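Local atomic coordinates of protein SSD1 (Saccharomyces cerevisiae S288C, PDB entry 7AM1), a protein that binds untranslated regions of mRNA and represses translation, as a non-enzymatic pseudonuclease of the RNase II family. Residues 317-322 with 423-428; 529-534 with 704-709; 537-542 with 712-717; 372-377 with 417-422. All coordinates share one frame; numbering follows the deposited sequence.

In the fold
Following the chain from its N terminus, the last turn of helix 311-321, in the second cold-shock domain family region, comes first. Contact 1 closes a loop of about a hundred residues between that helix and the second strand of the small hairpin 420-421/426-427 in the RNB region. Nested inside it, contact 4 joins the loop 372-377 to the first hairpin strand. Further on, 529-534 and 537-542 belong to one loop between helices 523-529 and 544-568, and both pair with helix 689-725. Contacts 2 and 3 therefore cross, their segments alternating along the chain. Together the four contacts tie cold-shock helix, hairpin and RNB loops around this long helix.

Contact 1: 317-322 with 423-428; sequences SILRDN and PQKLVN. With 1PE (pentaethylene glycol), chain E.
Leu319 and Val427 meet tip to tip where helix 311-321, in the range of the second cold-shock domain (CSD2), faces the two-stranded antiparallel hairpin 420-421/426-427 of the RNB region. The contact is small and joins the second cold-shock domain, an OB-type fold, to the RNB domain. Its tight part is a single buried meeting of methyls. CD2 of Leu319 lies 4.0 Å from CG2 of Val427, and CD1 of Leu319 is almost as near the same methyl, at 4.1 Å, so that the fork of the leucine straddles one branch of the valine. In Val427, CG1 is anti to the backbone N (chi1 -175°), which leaves CG2 as the branch presented to the helix. Met422 packs on Leu319 from the hairpin, and the backbone of Val427 pairs with Val420.

Lys425 forms the loose side. Exposed and extended beyond CG, it passes the end of Leu319 at a distance of 4.3 Å from NZ to CD1. No hydrogen bond links the two segments; the ammonium group turns instead to a pentaethylene glycol molecule, probably taken from the crystallisation liquor, with NZ of Lys425 3.0 Å from OH6 of the glycol.

Behind Leu319 the helix end is fastened from within and against helix 689-725, where Asn322 reaches Gln708 and Gln712. ND2 of Asn322 also donates to O of Ile318 over 2.9 Å, while the backbone N of Asn322 reaches that same oxygen from the opposite face of its carbonyl plane.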
# COMPACT_ATOMS: atom_id res chain seq x y z
N SER A 317 8.42 -13.46 -8.83
CA SER A 317 7.58 -14.06 -7.80
C SER A 317 6.61 -13.05 -7.22
O SER A 317 5.45 -13.39 -6.94
CB SER A 317 8.46 -14.66 -6.70
OG SER A 317 7.67 -15.06 -5.60
N ILE A 318 7.06 -11.81 -7.02
CA ILE A 318 6.16 -10.76 -6.54
C ILE A 318 5.04 -10.54 -7.54
O ILE A 318 3.87 -10.41 -7.17
CB ILE A 318 6.94 -9.46 -6.27
CG1 ILE A 318 7.81 -9.63 -5.03
CG2 ILE A 318 5.98 -8.27 -6.14
CD1 ILE A 318 8.84 -8.55 -4.83
N LEU A 319 5.37 -10.51 -8.83
CA LEU A 319 4.35 -10.28 -9.85
C LEU A 319 3.34 -11.43 -9.90
O LEU A 319 2.13 -11.19 -9.91
CB LEU A 319 5.01 -10.08 -11.22
CG LEU A 319 5.70 -8.74 -11.45
CD1 LEU A 319 6.54 -8.77 -12.71
CD2 LEU A 319 4.69 -7.60 -11.51
N ARG A 320 3.84 -12.67 -9.92
CA ARG A 320 2.94 -13.82 -10.00
C ARG A 320 2.08 -13.94 -8.76
O ARG A 320 0.89 -14.28 -8.84
CB ARG A 320 3.73 -15.12 -10.17
CG ARG A 320 4.68 -15.23 -11.33
CD ARG A 320 3.98 -15.40 -12.65
NE ARG A 320 4.94 -15.28 -13.74
CZ ARG A 320 5.70 -16.28 -14.18
NH1 ARG A 320 5.59 -17.49 -13.63
NH2 ARG A 320 6.55 -16.10 -15.18
N ASP A 321 2.67 -13.73 -7.58
CA ASP A 321 1.90 -13.81 -6.34
C ASP A 321 0.77 -12.81 -6.34
O ASP A 321 -0.26 -13.03 -5.70
CB ASP A 321 2.80 -13.57 -5.13
CG ASP A 321 2.12 -13.94 -3.83
OD1 ASP A 321 1.52 -15.03 -3.75
OD2 ASP A 321 2.22 -13.14 -2.87
N ASN A 322 0.95 -11.70 -7.04
CA ASN A 322 -0.10 -10.70 -7.20
C ASN A 322 -0.82 -10.81 -8.55
O ASN A 322 -1.41 -9.83 -9.01
CB ASN A 322 0.50 -9.31 -6.99
CG ASN A 322 0.88 -9.09 -5.54
OD1 ASN A 322 0.01 -8.90 -4.68
ND2 ASN A 322 2.17 -9.12 -5.25
N PRO A 423 10.29 -0.21 -8.02
CA PRO A 423 11.58 0.46 -8.24
C PRO A 423 12.43 -0.25 -9.27
O PRO A 423 13.13 0.40 -10.06
CB PRO A 423 12.23 0.44 -6.84
CG PRO A 423 11.08 0.27 -5.88
CD PRO A 423 10.07 -0.57 -6.61
N GLN A 424 12.38 -1.59 -9.29
CA GLN A 424 13.22 -2.40 -10.15
C GLN A 424 12.66 -2.55 -11.56
O GLN A 424 13.44 -2.81 -12.49
CB GLN A 424 13.37 -3.82 -9.57
CG GLN A 424 13.89 -3.89 -8.16
CD GLN A 424 12.80 -3.75 -7.14
OE1 GLN A 424 11.76 -3.15 -7.41
NE2 GLN A 424 13.01 -4.32 -5.95
N LYS A 425 11.36 -2.41 -11.74
CA LYS A 425 10.73 -2.77 -13.00
C LYS A 425 9.35 -2.14 -13.07
O LYS A 425 8.75 -1.82 -12.04
CB LYS A 425 10.62 -4.30 -13.11
CG LYS A 425 10.65 -4.88 -14.51
CD LYS A 425 9.89 -6.21 -14.54
CE LYS A 425 10.00 -6.88 -15.91
NZ LYS A 425 9.43 -8.26 -15.91
N LEU A 426 8.84 -2.00 -14.29
CA LEU A 426 7.47 -1.56 -14.50
C LEU A 426 6.82 -2.51 -15.50
O LEU A 426 7.48 -3.06 -16.39
CB LEU A 426 7.37 -0.11 -15.01
CG LEU A 426 7.71 0.21 -16.47
CD1 LEU A 426 6.55 -0.13 -17.39
CD2 LEU A 426 8.08 1.68 -16.63
N VAL A 427 5.51 -2.69 -15.35
CA VAL A 427 4.72 -3.50 -16.27
C VAL A 427 3.60 -2.62 -16.80
O VAL A 427 2.81 -2.09 -16.01
CB VAL A 427 4.17 -4.77 -15.60
CG1 VAL A 427 3.47 -5.64 -16.63
CG2 VAL A 427 5.28 -5.54 -14.92
N ASN A 428 3.53 -2.47 -18.12
CA ASN A 428 2.55 -1.59 -18.72
C ASN A 428 1.14 -2.15 -18.56
O ASN A 428 0.93 -3.34 -18.34
CB ASN A 428 2.81 -1.41 -20.22
CG ASN A 428 4.17 -0.82 -20.51
OD1 ASN A 428 4.69 0.00 -19.75
ND2 ASN A 428 4.76 -1.23 -21.63
C15 1PE E . 11.78 -10.24 -13.72
OH6 1PE E . 11.94 -9.25 -14.70
C16 1PE E . 13.50 -7.64 -13.84
C26 1PE E . 13.25 -8.77 -14.84
OH7 1PE E . 13.97 -6.51 -14.52

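Contact 2: 529-534 with 704-709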
# COMPACT_ATOMS: atom_id res chain seq x y z
N ASP A 529 -5.70 5.47 -2.20
CA ASP A 529 -6.45 5.61 -3.43
C ASP A 529 -5.71 5.13 -4.66
O ASP A 529 -6.34 4.60 -5.58
CB ASP A 529 -6.87 7.07 -3.67
CG ASP A 529 -7.83 7.20 -4.83
OD1 ASP A 529 -8.97 6.70 -4.69
OD2 ASP A 529 -7.44 7.76 -5.88
N ASP A 530 -4.39 5.27 -4.71
CA ASP A 530 -3.66 5.06 -5.95
C ASP A 530 -2.24 4.64 -5.61
O ASP A 530 -1.80 4.71 -4.46
CB ASP A 530 -3.69 6.35 -6.79
CG ASP A 530 -3.50 6.11 -8.27
OD1 ASP A 530 -3.50 4.94 -8.71
OD2 ASP A 530 -3.33 7.12 -8.99
N GLU A 531 -1.51 4.19 -6.63
CA GLU A 531 -0.11 3.83 -6.48
C GLU A 531 0.78 4.88 -7.14
O GLU A 531 0.37 5.57 -8.08
CB GLU A 531 0.18 2.46 -7.10
CG GLU A 531 -0.71 1.34 -6.58
CD GLU A 531 -2.05 1.26 -7.29
OE1 GLU A 531 -3.08 1.41 -6.61
OE2 GLU A 531 -2.07 1.06 -8.53
N LYS A 532 2.02 4.94 -6.68
CA LYS A 532 3.01 5.80 -7.31
C LYS A 532 3.37 5.26 -8.68
O LYS A 532 3.36 4.04 -8.92
CB LYS A 532 4.28 5.88 -6.46
CG LYS A 532 4.15 6.65 -5.16
CD LYS A 532 5.51 6.79 -4.49
CE LYS A 532 5.44 7.66 -3.25
NZ LYS A 532 6.75 7.69 -2.54
N VAL A 533 3.68 6.17 -9.60
CA VAL A 533 4.19 5.83 -10.92
C VAL A 533 5.71 5.84 -10.83
O VAL A 533 6.37 4.84 -11.12
CB VAL A 533 3.68 6.81 -11.99
CG1 VAL A 533 4.37 6.57 -13.33
CG2 VAL A 533 2.17 6.70 -12.13
N LYS A 534 6.29 6.98 -10.43
CA LYS A 534 7.69 7.03 -10.05
C LYS A 534 7.79 6.57 -8.61
O LYS A 534 7.27 7.24 -7.71
CB LYS A 534 8.26 8.43 -10.23
CG LYS A 534 9.79 8.48 -10.25
CD LYS A 534 10.42 8.43 -8.86
CE LYS A 534 11.93 8.16 -8.95
NZ LYS A 534 12.25 6.71 -9.09
N ASP A 704 -5.47 -3.52 -6.22
CA ASP A 704 -4.88 -3.78 -4.91
C ASP A 704 -3.69 -4.71 -5.02
O ASP A 704 -2.73 -4.57 -4.26
CB ASP A 704 -5.95 -4.34 -3.97
CG ASP A 704 -6.96 -3.28 -3.56
OD1 ASP A 704 -6.64 -2.08 -3.68
OD2 ASP A 704 -8.07 -3.64 -3.14
N CYS A 705 -3.70 -5.62 -6.00
CA CYS A 705 -2.53 -6.44 -6.28
C CYS A 705 -1.36 -5.60 -6.77
O CYS A 705 -0.21 -5.86 -6.41
CB CYS A 705 -2.89 -7.51 -7.31
SG CYS A 705 -3.88 -8.91 -6.66
N ALA A 706 -1.63 -4.60 -7.63
CA ALA A 706 -0.56 -3.73 -8.10
C ALA A 706 0.04 -2.93 -6.96
O ALA A 706 1.25 -2.67 -6.93
CB ALA A 706 -1.07 -2.78 -9.19
N TYR A 707 -0.80 -2.50 -6.02
CA TYR A 707 -0.31 -1.83 -4.81
C TYR A 707 0.57 -2.76 -3.99
O TYR A 707 1.68 -2.39 -3.58
CB TYR A 707 -1.51 -1.35 -4.00
CG TYR A 707 -1.22 -0.92 -2.58
CD1 TYR A 707 -0.67 0.32 -2.31
CD2 TYR A 707 -1.53 -1.74 -1.51
CE1 TYR A 707 -0.42 0.73 -1.01
CE2 TYR A 707 -1.28 -1.35 -0.21
CZ TYR A 707 -0.73 -0.11 0.04
OH TYR A 707 -0.48 0.29 1.33
N GLN A 708 0.10 -3.98 -3.74
CA GLN A 708 0.89 -4.92 -2.96
C GLN A 708 2.22 -5.21 -3.63
O GLN A 708 3.27 -5.26 -2.97
CB GLN A 708 0.10 -6.21 -2.75
CG GLN A 708 -1.16 -6.00 -1.90
CD GLN A 708 -2.06 -7.22 -1.82
OE1 GLN A 708 -2.89 -7.32 -0.91
NE2 GLN A 708 -1.90 -8.16 -2.75
N ALA A 709 2.22 -5.39 -4.95
CA ALA A 709 3.46 -5.63 -5.67
C ALA A 709 4.42 -4.46 -5.50
O ALA A 709 5.61 -4.66 -5.26
CB ALA A 709 3.17 -5.87 -7.16
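The Tyr707 ring has CG of Glu531 at its edge, near its plane, and the Glu531 carboxylate is turned 69° from that ring. The carboxylate in turn lays one of its faces against the helix: CB of Ala706 stands over that face, 4.0 Å from OE2 of Glu531, and on the same side CB of Tyr707 is 4.1 Å from OE1 of Glu531. The closest approach is aliphatic, CG of Glu531 lying 3.7 Å from CA of Tyr707. A bend at chi2 (83°) folds the glutamate chain back after this touch, and carries its oxygens along the helix instead of away from it.

The segment 529-534 is part of the RNB-region loop that follows helix 523-529, here running alongside the long helix 689-725. Though the two segments share no hydrogen bond, the polar end of Glu531 is held by salt bridges, OE1 with Arg633 and OE2 with Lys703. With Glu531 cut back to an alanine, Arg633 and Lys703 would probably each lose one carboxylate partner, and a gap is likely to open beside CA of Tyr707. Arg633 also bridges to Asp704, so it sits between two acids whose oxygens, OE1 of Glu531 and OD1 of Asp704, are 5.8 Å apart; its charge probably offsets their mutual repulsion. Lys703 likewise serves a second acid, forming a salt bridge with OD1 of Asp530.

Contact 3: 537-542 with 712-717; sequences LNILDR and QAIHLL
The backbones draw together at Leu537 and Ile714, whose CA atoms are 5.8 Å apart, just before the chain enters a type I beta turn from Asn538 to Asp541. This turn belongs to the RNB-region loop between helices 523-529 and 544-568, packed here on the long helix 689-725. Ile714 points toward the loop and is divided between two partners: its CG2 rests 3.4 Å from the carbonyl O of Leu537, while its CD1 reaches CG2 of Ile539 at 4.0 Å. One turn further along the helix, Leu717 crosses Leu537 at about a right angle. A single methyl does the touching there, CD1 of Leu537, which lies 3.8 Å from CG of Leu717 and 3.9 Å from CD2 of Leu717. All four residues are buried, and Leu524 of helix 523-529 adds a further apolar neighbour for Ile539.

The turn carrying Ile539 is fixed locally. N of Asp541 bonds to O of Asn538, and Lys532 donates to the Asp541 carbonyl. Inside the turn Asn538 makes an Asx turn: its OD1 accepts from N of Leu540 at 2.9 Å, with the donor lying above the side-chain carbonyl plane, 47° out of it.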
# COMPACT_ATOMS: atom_id res chain seq x y z
N LEU A 537 12.12 4.73 -2.68
CA LEU A 537 12.47 3.78 -1.64
C LEU A 537 11.73 4.08 -0.34
O LEU A 537 11.55 3.17 0.47
CB LEU A 537 13.98 3.80 -1.42
CG LEU A 537 14.69 2.50 -1.05
CD1 LEU A 537 14.42 1.40 -2.07
CD2 LEU A 537 16.19 2.78 -0.91
N ASN A 538 11.30 5.31 -0.14
CA ASN A 538 10.56 5.71 1.05
C ASN A 538 9.13 6.03 0.65
O ASN A 538 8.89 6.99 -0.10
CB ASN A 538 11.22 6.91 1.72
CG ASN A 538 10.65 7.20 3.09
OD1 ASN A 538 9.56 6.75 3.43
ND2 ASN A 538 11.39 7.95 3.90
N ILE A 539 8.18 5.24 1.15
CA ILE A 539 6.77 5.45 0.82
C ILE A 539 6.28 6.80 1.32
O ILE A 539 5.22 7.28 0.88
CB ILE A 539 5.90 4.31 1.38
CG1 ILE A 539 6.11 4.15 2.88
CG2 ILE A 539 6.21 3.01 0.66
CD1 ILE A 539 5.07 3.26 3.55
N LEU A 540 7.00 7.43 2.24
CA LEU A 540 6.58 8.73 2.76
C LEU A 540 6.94 9.88 1.83
O LEU A 540 6.39 10.98 2.00
CB LEU A 540 7.22 8.96 4.14
CG LEU A 540 6.82 7.97 5.23
CD1 LEU A 540 7.62 8.24 6.51
CD2 LEU A 540 5.32 8.02 5.51
N ASP A 541 7.83 9.67 0.87
CA ASP A 541 8.29 10.76 0.02
C ASP A 541 7.16 11.24 -0.91
O ASP A 541 6.47 10.43 -1.54
CB ASP A 541 9.49 10.33 -0.82
CG ASP A 541 10.78 10.21 -0.01
OD1 ASP A 541 10.78 10.43 1.22
OD2 ASP A 541 11.82 9.90 -0.63
N ARG A 542 6.98 12.55 -0.97
CA ARG A 542 6.14 13.21 -1.96
C ARG A 542 6.77 14.58 -2.20
O ARG A 542 7.21 15.23 -1.24
CB ARG A 542 4.69 13.40 -1.49
CG ARG A 542 3.95 12.14 -1.12
CD ARG A 542 3.57 11.30 -2.32
NE ARG A 542 2.90 10.08 -1.89
CZ ARG A 542 2.31 9.21 -2.71
NH1 ARG A 542 2.29 9.42 -4.02
NH2 ARG A 542 1.73 8.13 -2.20
N GLN A 712 5.84 -4.49 -1.95
CA GLN A 712 6.70 -5.66 -1.76
C GLN A 712 8.05 -5.46 -2.44
O GLN A 712 9.09 -5.86 -1.91
CB GLN A 712 6.00 -6.90 -2.29
CG GLN A 712 4.92 -7.42 -1.34
CD GLN A 712 4.01 -8.46 -1.98
OE1 GLN A 712 4.27 -8.92 -3.09
NE2 GLN A 712 2.94 -8.80 -1.28
N ALA A 713 8.04 -4.84 -3.62
CA ALA A 713 9.29 -4.60 -4.34
C ALA A 713 10.10 -3.50 -3.67
O ALA A 713 11.33 -3.59 -3.60
CB ALA A 713 8.98 -4.26 -5.80
N ILE A 714 9.44 -2.46 -3.17
CA ILE A 714 10.14 -1.46 -2.36
C ILE A 714 10.80 -2.13 -1.16
O ILE A 714 11.97 -1.90 -0.86
CB ILE A 714 9.18 -0.35 -1.91
CG1 ILE A 714 8.71 0.49 -3.09
CG2 ILE A 714 9.84 0.51 -0.85
CD1 ILE A 714 7.55 1.41 -2.75
N HIS A 715 10.02 -2.93 -0.43
CA HIS A 715 10.52 -3.58 0.78
C HIS A 715 11.74 -4.42 0.47
O HIS A 715 12.72 -4.43 1.22
CB HIS A 715 9.41 -4.43 1.39
CG HIS A 715 9.83 -5.24 2.57
ND1 HIS A 715 10.38 -6.50 2.46
CD2 HIS A 715 9.78 -4.97 3.90
CE1 HIS A 715 10.66 -6.97 3.66
NE2 HIS A 715 10.30 -6.06 4.55
N LEU A 716 11.70 -5.14 -0.66
CA LEU A 716 12.81 -5.99 -1.05
C LEU A 716 14.08 -5.17 -1.27
O LEU A 716 15.14 -5.48 -0.71
CB LEU A 716 12.42 -6.76 -2.31
CG LEU A 716 13.41 -7.73 -2.94
CD1 LEU A 716 13.68 -8.89 -1.98
CD2 LEU A 716 12.86 -8.24 -4.27
N LEU A 717 13.98 -4.10 -2.06
CA LEU A 717 15.15 -3.28 -2.35
C LEU A 717 15.62 -2.52 -1.12
O LEU A 717 16.82 -2.30 -0.95
CB LEU A 717 14.84 -2.31 -3.48
CG LEU A 717 15.99 -1.45 -4.00
CD1 LEU A 717 17.19 -2.31 -4.37
CD2 LEU A 717 15.52 -0.63 -5.20

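Contact 4: 372-377 with 417-422; sequences LGWVSE and SSAVFM
Trp374 offers one face of its indole to the edge of Phe421 in a T-shaped stack, the six-membered ring and the phenyl having centroids 4.9 Å apart and planes at 86°. From CB, which packs on Val533, the side chain runs with CG anti to the backbone N (chi1 -171°), a torsion that carries the indole toward strand 420-421. CG of Trp374 is 4.1 Å from CE1 of Phe421, and CE3 of Trp374 closes on that same CE1 to 3.5 Å. At the ring fusion, CE2 of Trp374 meets CZ of Phe421 at 3.9 Å. The far corner, CH2 of Trp374, comes 4.4 Å from CB of Ala419. On the pyrrole side NE1 of Trp374 donates to OE2 of Glu377 over 3.2 Å, nearly straight at 168°, the oxygen lying in the indole plane. CG2 of Val375 covers part of the opposite face. Replacing Trp374 by a leucine would probably leave the Phe421 edge without a ring to stand on and Glu377 without the indole N-H. The indole is further flanked by Asn435 of helix 432-438 and by Asn428 just beyond strand 426-427, while Val420, next to Phe421, packs on helices 311-321 and 689-725.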
# COMPACT_ATOMS: atom_id res chain seq x y z
N LEU A 372 8.89 9.99 -14.32
CA LEU A 372 10.12 9.24 -14.57
C LEU A 372 9.83 7.79 -14.89
O LEU A 372 9.19 7.08 -14.11
CB LEU A 372 11.04 9.33 -13.35
CG LEU A 372 12.50 8.96 -13.60
CD1 LEU A 372 13.46 9.81 -12.80
CD2 LEU A 372 12.67 7.47 -13.25
N GLY A 373 10.33 7.34 -16.04
CA GLY A 373 10.19 5.97 -16.47
C GLY A 373 8.86 5.64 -17.10
O GLY A 373 8.64 4.48 -17.48
N TRP A 374 7.96 6.61 -17.22
CA TRP A 374 6.60 6.39 -17.69
C TRP A 374 6.31 7.37 -18.82
O TRP A 374 7.11 8.24 -19.14
CB TRP A 374 5.61 6.55 -16.52
CG TRP A 374 4.21 6.14 -16.83
CD1 TRP A 374 3.09 6.91 -16.72
CD2 TRP A 374 3.78 4.86 -17.30
NE1 TRP A 374 1.98 6.19 -17.08
CE2 TRP A 374 2.38 4.92 -17.45
CE3 TRP A 374 4.43 3.66 -17.61
CZ2 TRP A 374 1.62 3.84 -17.89
CZ3 TRP A 374 3.69 2.59 -18.05
CH2 TRP A 374 2.29 2.68 -18.19
N VAL A 375 5.14 7.19 -19.44
CA VAL A 375 4.71 8.05 -20.54
C VAL A 375 4.20 9.38 -20.00
O VAL A 375 4.27 9.64 -18.79
CB VAL A 375 3.63 7.35 -21.38
CG1 VAL A 375 4.16 6.04 -21.94
CG2 VAL A 375 2.38 7.10 -20.54
N SER A 376 3.72 10.24 -20.89
CA SER A 376 2.98 11.44 -20.53
C SER A 376 1.52 11.24 -20.93
O SER A 376 1.22 11.06 -22.11
CB SER A 376 3.55 12.68 -21.21
OG SER A 376 2.72 13.80 -21.00
N GLU A 377 0.63 11.24 -19.95
CA GLU A 377 -0.78 11.07 -20.23
C GLU A 377 -1.64 12.24 -19.75
O GLU A 377 -2.86 12.20 -19.93
CB GLU A 377 -1.30 9.76 -19.61
CG GLU A 377 -1.18 9.62 -18.10
CD GLU A 377 -1.58 8.22 -17.64
OE1 GLU A 377 -2.60 7.71 -18.14
OE2 GLU A 377 -0.88 7.62 -16.79
N SER A 417 -5.61 -5.05 -16.44
CA SER A 417 -6.41 -4.21 -15.56
C SER A 417 -5.61 -3.05 -14.97
O SER A 417 -6.08 -1.90 -15.00
CB SER A 417 -7.03 -5.04 -14.43
OG SER A 417 -7.97 -4.27 -13.69
N SER A 418 -4.43 -3.31 -14.42
CA SER A 418 -3.61 -2.25 -13.87
C SER A 418 -2.16 -2.44 -14.25
O SER A 418 -1.64 -3.57 -14.25
CB SER A 418 -3.75 -2.17 -12.34
OG SER A 418 -2.83 -1.24 -11.81
N ALA A 419 -1.49 -1.34 -14.56
CA ALA A 419 -0.05 -1.36 -14.65
C ALA A 419 0.54 -1.54 -13.26
O ALA A 419 -0.11 -1.28 -12.24
CB ALA A 419 0.47 -0.07 -15.30
N VAL A 420 1.79 -1.99 -13.22
CA VAL A 420 2.50 -2.21 -11.97
C VAL A 420 3.79 -1.41 -12.00
O VAL A 420 4.54 -1.48 -12.98
CB VAL A 420 2.80 -3.70 -11.73
CG1 VAL A 420 3.43 -3.90 -10.36
CG2 VAL A 420 1.54 -4.53 -11.87
N PHE A 421 4.04 -0.64 -10.95
CA PHE A 421 5.24 0.18 -10.84
C PHE A 421 6.04 -0.26 -9.62
O PHE A 421 5.56 -0.17 -8.49
CB PHE A 421 4.87 1.66 -10.76
CG PHE A 421 4.07 2.14 -11.93
CD1 PHE A 421 4.70 2.59 -13.08
CD2 PHE A 421 2.69 2.09 -11.90
CE1 PHE A 421 3.97 3.02 -14.16
CE2 PHE A 421 1.95 2.52 -12.99
CZ PHE A 421 2.59 2.98 -14.12
N MET A 422 7.24 -0.76 -9.87
CA MET A 422 8.19 -1.17 -8.85
C MET A 422 9.50 -0.43 -9.07
O MET A 422 9.80 -0.03 -10.20
CB MET A 422 8.43 -2.68 -8.91
CG MET A 422 7.17 -3.48 -8.64
SD MET A 422 7.31 -5.22 -9.08
CE MET A 422 7.48 -5.13 -10.86